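Local coordinates for P91 (Metagenome, PDB 4ZI5), which hydrolyses phosphotriesters as a promiscuous activity and belongs to the dienelactone hydrolase family of alpha/beta hydrolases, at residues Lys124-Gly129 with Asn243-Leu248. Numbering follows the deposited sequence. Where two conformers were deposited one is given.
Sequences KVAAIG and NLFSEL
The phenyl ring of Phe245 meets strand 125-130 with its far end, and Ile128 lies at the ring edge: its CG2 methyl sits near the ring plane, 3.7 Å from CZ of Phe245. The second neighbour comes in obliquely, the CB methyl of Ala126 standing 3.9 Å from CE1 of Phe245 and almost as near to CZ. The ring end thus rests between two residues spaced two apart on one side of the strand, while the intervening Ala127 directs its methyl away from the helix and touches Phe48. Here is a compact case of a single aromatic side chain spanning the space between helix and strand, whose nearest CA atoms, those of Ala126 and Phe245, are 8.4 Å apart. The CB of Phe245 does not itself aim at the strand; with CG anti to its carbonyl carbon (chi1 -69°), the ring swings across to reach it. In Ile128, CG1 lies between the backbone N and the carbonyl carbon (chi1 71°), which puts CG2 anti to the carbonyl carbon, where it reaches CZ of Phe245. Contact between the segments is wholly apolar and buried, and Val45, Ala149 and Val151 of the adjoining strands also touch the ring. Within the helix, the hydroxyl of Ser246 turns back onto the backbone: OG of Ser246 donates to O of Asn243 at 2.8 Å, tilted from the carbonyl plane, on the same face as the amide N of Glu247. The same helix also reaches the second subunit, where Glu247 OE2 forms a salt bridge with Arg236 of that chain. A helix packed on the parallel strands of the central sheet is characteristic of the alpha/beta hydrolase fold, in which strand 125-130 leads through Gly129 into what is probably the nucleophile elbow of the family.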
# COMPACT_ATOMS: atom_id res chain seq x y z
N LYS A 124 14.89 -4.64 -18.18
CA LYS A 124 13.78 -4.81 -17.23
C LYS A 124 14.31 -5.47 -15.96
O LYS A 124 14.10 -6.68 -15.72
CB LYS A 124 12.68 -5.67 -17.84
CG LYS A 124 11.97 -4.98 -19.02
CD LYS A 124 10.81 -5.83 -19.51
CE LYS A 124 10.20 -5.25 -20.78
NZ LYS A 124 8.74 -5.52 -20.75
N VAL A 125 14.95 -4.66 -15.12
CA VAL A 125 15.49 -5.16 -13.87
C VAL A 125 15.00 -4.38 -12.66
O VAL A 125 14.70 -3.19 -12.75
CB VAL A 125 17.02 -5.19 -13.90
CG1 VAL A 125 17.49 -6.28 -14.88
CG2 VAL A 125 17.60 -3.83 -14.23
N ALA A 126 14.89 -5.07 -11.54
CA ALA A 126 14.43 -4.47 -10.29
C ALA A 126 15.22 -5.05 -9.14
O ALA A 126 16.04 -5.95 -9.32
CB ALA A 126 12.93 -4.74 -10.08
N ALA A 127 15.03 -4.49 -7.95
CA ALA A 127 15.68 -5.01 -6.75
C ALA A 127 14.72 -4.96 -5.59
O ALA A 127 13.97 -3.99 -5.43
CB ALA A 127 16.92 -4.21 -6.40
N ILE A 128 14.74 -6.01 -4.81
CA ILE A 128 14.03 -6.01 -3.55
C ILE A 128 15.03 -6.28 -2.45
O ILE A 128 16.15 -6.79 -2.69
CB ILE A 128 12.86 -7.02 -3.52
CG1 ILE A 128 13.34 -8.49 -3.49
CG2 ILE A 128 11.94 -6.75 -4.68
CD1 ILE A 128 12.23 -9.49 -3.18
N GLY A 129 14.68 -5.89 -1.24
CA GLY A 129 15.52 -6.19 -0.11
C GLY A 129 14.83 -6.16 1.23
O GLY A 129 13.82 -5.46 1.43
N ASN A 243 2.14 -6.63 -7.55
CA ASN A 243 1.35 -5.67 -8.32
C ASN A 243 2.18 -4.61 -9.02
O ASN A 243 1.93 -4.31 -10.22
CB ASN A 243 0.29 -4.99 -7.43
CG ASN A 243 -0.80 -5.95 -6.94
OD1 ASN A 243 -1.41 -5.72 -5.89
ND2 ASN A 243 -1.08 -7.01 -7.69
N LEU A 244 3.16 -4.04 -8.32
CA LEU A 244 4.03 -3.05 -8.92
C LEU A 244 4.83 -3.64 -10.10
O LEU A 244 4.95 -3.01 -11.13
CB LEU A 244 4.98 -2.46 -7.89
CG LEU A 244 5.91 -1.34 -8.36
CD1 LEU A 244 5.11 -0.10 -8.76
CD2 LEU A 244 6.92 -1.00 -7.27
N PHE A 245 5.38 -4.84 -9.93
CA PHE A 245 6.11 -5.48 -11.00
C PHE A 245 5.21 -5.79 -12.22
O PHE A 245 5.64 -5.58 -13.36
CB PHE A 245 6.77 -6.79 -10.51
CG PHE A 245 7.90 -6.58 -9.54
CD1 PHE A 245 8.41 -5.32 -9.26
CD2 PHE A 245 8.48 -7.69 -8.93
CE1 PHE A 245 9.48 -5.16 -8.38
CE2 PHE A 245 9.54 -7.53 -8.05
CZ PHE A 245 10.03 -6.28 -7.77
N SER A 246 3.98 -6.24 -11.98
CA SER A 246 3.04 -6.53 -13.08
C SER A 246 2.68 -5.25 -13.82
O SER A 246 2.64 -5.24 -15.06
CB SER A 246 1.79 -7.24 -12.56
OG SER A 246 0.96 -6.37 -11.84
N GLU A 247 2.46 -4.18 -13.08
CA GLU A 247 2.19 -2.85 -13.67
C GLU A 247 3.37 -2.36 -14.54
O GLU A 247 3.17 -1.85 -15.66
CB GLU A 247 1.91 -1.84 -12.55
CG GLU A 247 1.71 -0.39 -13.01
CD GLU A 247 1.82 0.62 -11.88
OE1 GLU A 247 1.44 0.35 -10.72
OE2 GLU A 247 2.32 1.74 -12.15
N LEU A 248 4.57 -2.43 -14.01
CA LEU A 248 5.72 -1.83 -14.68
C LEU A 248 6.41 -2.69 -15.75
O LEU A 248 6.96 -2.14 -16.71
CB LEU A 248 6.74 -1.37 -13.66
CG LEU A 248 6.28 -0.29 -12.71
CD1 LEU A 248 7.35 -0.11 -11.65
CD2 LEU A 248 5.97 1.03 -13.42